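Local coordinates for protein 4-hydroxybenzoyl-CoA thioesterase (Bacillus halodurans, PDB 5WH9) that probably hydrolyses the thioester of gentisyl-coenzyme A, acting as a hotdog-fold acyl-CoA thioesterase of the 4-hydroxybenzoyl-CoA thioesterase family, at residues Y26-W29 with M30-C34; P67-F70 with A71-V74. All coordinates share one frame; numbering follows the deposited sequence.

Contact 1: Y26-W29 with M30-C34; sequences YYKW and MDEAC
Met30 meets Tyr27 through its terminal methyl, one turn of helix away, while its backbone N donates to Tyr26 O at 3.0 Å. Its chain runs straight to SD and then bends (chi3 -54°), which turns CE back against the tyrosine ring: CE lies 3.3 Å from Tyr27 CD1, approaching obliquely, and the two side chains point the same way. Asp31 continues the i to i+4 ladder of an alpha-helix, its N reaching Tyr27 O at 2.8 Å. Its carboxylate takes no part in the contact with 26-29 and forms a salt bridge through OD1 with Arg108. Glu32 supplies the polar side-chain part of the contact. Its N bonds to Lys28 O, and its side chain, extended beyond CG, crosses the lysine so that OE2 receives Lys28 NZ at 2.8 Å, nearly along the C-O axis. The lysine reaches there by a bend at its last torsion (chi4 -66°) and makes an i to i+4 salt bridge. OE1 of the same carboxylate lies in the plane of the Trp29 indole, 3.8 Å from CD1 at its edge, with the carboxylate plane turned 88° from the ring; a hydrogen bond to Tyr6 OH holds this oxygen, so both carboxylate oxygens are engaged. Ala33 N then closes on Trp29 O at 2.7 Å. Helix 25-40 is the central helix that the hotdog sheet wraps: Met30 packs on strands 87-96 and 99-111, Ala33 on strand 73-80, and Trp29 stacks on Phe8 of strand 6-9, while Tyr27 stacks on Tyr27 of the second subunit.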
# COMPACT_ATOMS: atom_id res chain seq x y z
N TYR B 26 -3.43 -0.59 10.16
CA TYR B 26 -4.52 -0.89 11.08
C TYR B 26 -5.85 -0.34 10.53
O TYR B 26 -6.92 -0.91 10.77
CB TYR B 26 -4.24 -0.30 12.46
CG TYR B 26 -3.15 -0.97 13.24
CD1 TYR B 26 -1.82 -0.73 12.96
CD2 TYR B 26 -3.45 -1.84 14.30
CE1 TYR B 26 -0.81 -1.33 13.68
CE2 TYR B 26 -2.45 -2.45 15.03
CZ TYR B 26 -1.12 -2.19 14.71
OH TYR B 26 -0.08 -2.77 15.43
N TYR B 27 -5.79 0.77 9.81
CA TYR B 27 -6.99 1.37 9.21
C TYR B 27 -7.46 0.57 8.01
O TYR B 27 -8.66 0.41 7.81
CB TYR B 27 -6.74 2.84 8.86
CG TYR B 27 -6.36 3.63 10.10
CD1 TYR B 27 -7.34 4.17 10.92
CD2 TYR B 27 -5.02 3.78 10.48
CE1 TYR B 27 -7.01 4.88 12.07
CE2 TYR B 27 -4.68 4.47 11.66
CZ TYR B 27 -5.70 5.02 12.44
OH TYR B 27 -5.41 5.73 13.59
N LYS B 28 -6.50 0.06 7.23
CA LYS B 28 -6.77 -0.85 6.12
C LYS B 28 -7.51 -2.07 6.66
O LYS B 28 -8.52 -2.52 6.10
CB LYS B 28 -5.42 -1.25 5.47
CG LYS B 28 -5.39 -2.42 4.47
CD LYS B 28 -3.98 -3.09 4.49
CE LYS B 28 -3.64 -3.95 3.25
NZ LYS B 28 -4.44 -5.23 3.02
N TRP B 29 -7.04 -2.60 7.79
CA TRP B 29 -7.65 -3.79 8.35
C TRP B 29 -9.04 -3.49 8.88
O TRP B 29 -9.93 -4.33 8.74
CB TRP B 29 -6.76 -4.43 9.42
CG TRP B 29 -5.53 -5.06 8.85
CD1 TRP B 29 -5.45 -5.82 7.72
CD2 TRP B 29 -4.21 -5.00 9.39
NE1 TRP B 29 -4.15 -6.22 7.52
CE2 TRP B 29 -3.37 -5.73 8.53
CE3 TRP B 29 -3.65 -4.38 10.52
CZ2 TRP B 29 -2.01 -5.87 8.78
CZ3 TRP B 29 -2.31 -4.53 10.75
CH2 TRP B 29 -1.50 -5.26 9.88
N MET B 30 -9.25 -2.31 9.48
CA MET B 30 -10.59 -1.92 9.91
C MET B 30 -11.50 -1.75 8.71
O MET B 30 -12.66 -2.18 8.72
CB MET B 30 -10.58 -0.63 10.71
CG MET B 30 -10.10 -0.83 12.13
SD MET B 30 -10.21 0.66 13.14
CE MET B 30 -9.29 1.82 12.13
N ASP B 31 -10.99 -1.14 7.66
CA ASP B 31 -11.79 -1.04 6.46
C ASP B 31 -12.21 -2.45 6.01
O ASP B 31 -13.37 -2.68 5.65
CB ASP B 31 -11.04 -0.30 5.36
CG ASP B 31 -11.90 -0.04 4.16
OD1 ASP B 31 -12.64 0.96 4.15
OD2 ASP B 31 -11.85 -0.85 3.22
N GLU B 32 -11.28 -3.40 6.04
CA GLU B 32 -11.60 -4.76 5.64
C GLU B 32 -12.60 -5.40 6.61
O GLU B 32 -13.53 -6.07 6.19
CB GLU B 32 -10.34 -5.62 5.56
CG GLU B 32 -9.32 -5.04 4.61
CD GLU B 32 -8.02 -5.84 4.55
OE1 GLU B 32 -7.95 -6.96 5.12
OE2 GLU B 32 -7.08 -5.33 3.94
N ALA B 33 -12.40 -5.18 7.90
CA ALA B 33 -13.35 -5.72 8.86
C ALA B 33 -14.74 -5.17 8.58
O ALA B 33 -15.70 -5.93 8.58
CB ALA B 33 -12.93 -5.41 10.27
N CYS B 34 -14.82 -3.86 8.34
CA CYS B 34 -16.11 -3.21 8.07
C CYS B 34 -16.86 -3.88 6.93
O CYS B 34 -18.04 -4.15 7.05
CB CYS B 34 -15.93 -1.73 7.75
SG CYS B 34 -17.45 -0.96 7.09

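Contact 2: P67-F70 with A71-V74; sequences PLLF and ADHV
The Phe70 ring has the methyl of Ala71 over one face, CB standing 4.2 Å above the ring plane and offset toward the rim. With chi1 at 171° the ring swings to the carbonyl side of Phe70, and its twist about CB-CG leaves CD1 3.0 Å from Ala71 N. Beyond the turn, the ring meets Phe12 edge-to-face and His35 of the third subunit, with planes nearly perpendicular. The other flat group is the Asp72 carboxylate. Leu69 N donates to its OD2 at 2.8 Å, coming from above the carboxylate plane, 58° out of it. In the reverse direction Asp72 N bonds to Leu69 O at 3.1 Å, closing a type II beta turn from Leu69 to Asp72. Ala71 takes the third position of that turn with a positive phi of 85°, a value commoner for glycine there. The two bonds thus join the same pair of residues, one through backbone alone and one through the side chain. Leu68 CD2 lies against Asp72 OD2 and makes an apolar contact with Val74 CG2 at 3.9 Å, which links the loop to the start of strand 73-80. Chemically, Asp72 OD2 is a shared acceptor: it also forms a salt bridge with Lys96, whose ammonium group bonds to Pro67 O as well. One carboxylate oxygen therefore ties the two arms of the turn to strand 87-96, and the nearby ammonium probably favours its charged form.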
# COMPACT_ATOMS: atom_id res chain seq x y z
N PRO B 67 2.73 -4.09 19.74
CA PRO B 67 3.11 -4.25 18.33
C PRO B 67 2.63 -5.53 17.62
O PRO B 67 2.58 -6.60 18.22
CB PRO B 67 4.64 -4.23 18.38
CG PRO B 67 4.97 -4.74 19.74
CD PRO B 67 3.88 -4.22 20.65
N LEU B 68 2.30 -5.40 16.33
CA LEU B 68 2.11 -6.52 15.42
C LEU B 68 3.37 -6.63 14.58
O LEU B 68 3.98 -5.62 14.22
CB LEU B 68 0.89 -6.28 14.54
CG LEU B 68 -0.49 -6.21 15.20
CD1 LEU B 68 -1.60 -5.83 14.24
CD2 LEU B 68 -0.81 -7.53 15.91
N LEU B 69 3.48 -7.88 14.52
CA LEU B 69 4.72 -8.31 13.90
C LEU B 69 4.42 -9.16 12.69
O LEU B 69 3.32 -9.68 12.54
CB LEU B 69 5.58 -9.08 14.89
CG LEU B 69 5.98 -8.44 16.22
CD1 LEU B 69 6.73 -9.47 17.08
CD2 LEU B 69 6.83 -7.21 16.01
N PHE B 70 5.41 -9.30 11.81
CA PHE B 70 5.27 -10.16 10.64
C PHE B 70 4.82 -11.58 11.02
O PHE B 70 5.40 -12.22 11.90
CB PHE B 70 6.57 -10.17 9.84
CG PHE B 70 6.60 -11.19 8.74
CD1 PHE B 70 5.50 -11.40 7.94
CD2 PHE B 70 7.74 -11.93 8.50
CE1 PHE B 70 5.54 -12.34 6.93
CE2 PHE B 70 7.79 -12.86 7.50
CZ PHE B 70 6.69 -13.06 6.71
N ALA B 71 3.76 -12.03 10.35
CA ALA B 71 3.22 -13.39 10.47
C ALA B 71 2.26 -13.55 11.63
O ALA B 71 1.69 -14.62 11.81
CB ALA B 71 4.33 -14.46 10.51
N ASP B 72 2.08 -12.50 12.41
CA ASP B 72 1.09 -12.56 13.47
C ASP B 72 -0.26 -12.98 12.90
O ASP B 72 -0.63 -12.54 11.81
CB ASP B 72 0.96 -11.23 14.20
CG ASP B 72 1.99 -11.07 15.28
OD1 ASP B 72 2.67 -12.08 15.57
OD2 ASP B 72 2.11 -9.96 15.84
N HIS B 73 -0.96 -13.86 13.62
CA HIS B 73 -2.36 -14.17 13.33
C HIS B 73 -3.16 -13.19 14.16
O HIS B 73 -2.85 -12.97 15.33
CB HIS B 73 -2.72 -15.59 13.77
CG HIS B 73 -1.92 -16.66 13.10
ND1 HIS B 73 -2.47 -17.51 12.16
CD2 HIS B 73 -0.63 -17.03 13.24
CE1 HIS B 73 -1.54 -18.36 11.76
NE2 HIS B 73 -0.41 -18.09 12.39
N VAL B 74 -4.20 -12.61 13.57
CA VAL B 74 -4.93 -11.57 14.27
C VAL B 74 -6.36 -11.70 13.86
O VAL B 74 -6.66 -12.21 12.77
CB VAL B 74 -4.40 -10.14 13.89
CG1 VAL B 74 -4.93 -9.08 14.84
CG2 VAL B 74 -2.89 -10.11 13.88

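How the contacts relate
From the N terminus the chain lays down strand 6-9 and then helix 25-40, where contact 1 joins successive turns and encloses no loop. It then runs through helix 45-50 and strand 57-64 before contact 2 closes the tight turn leading into strand 73-80. The two contacts therefore follow in series, neither nesting nor crossing, with centres about 15 Å apart. They nonetheless touch: Tyr26 OH lies 3.5 Å from Leu68 CG, and Trp29 CZ3 packs against Leu68 CD1. Leu68 thereby fastens the turn to the early part of the central helix. Both contacts also reach the third subunit, so the central helix and the turn before strand 73-80 each contribute to that interface.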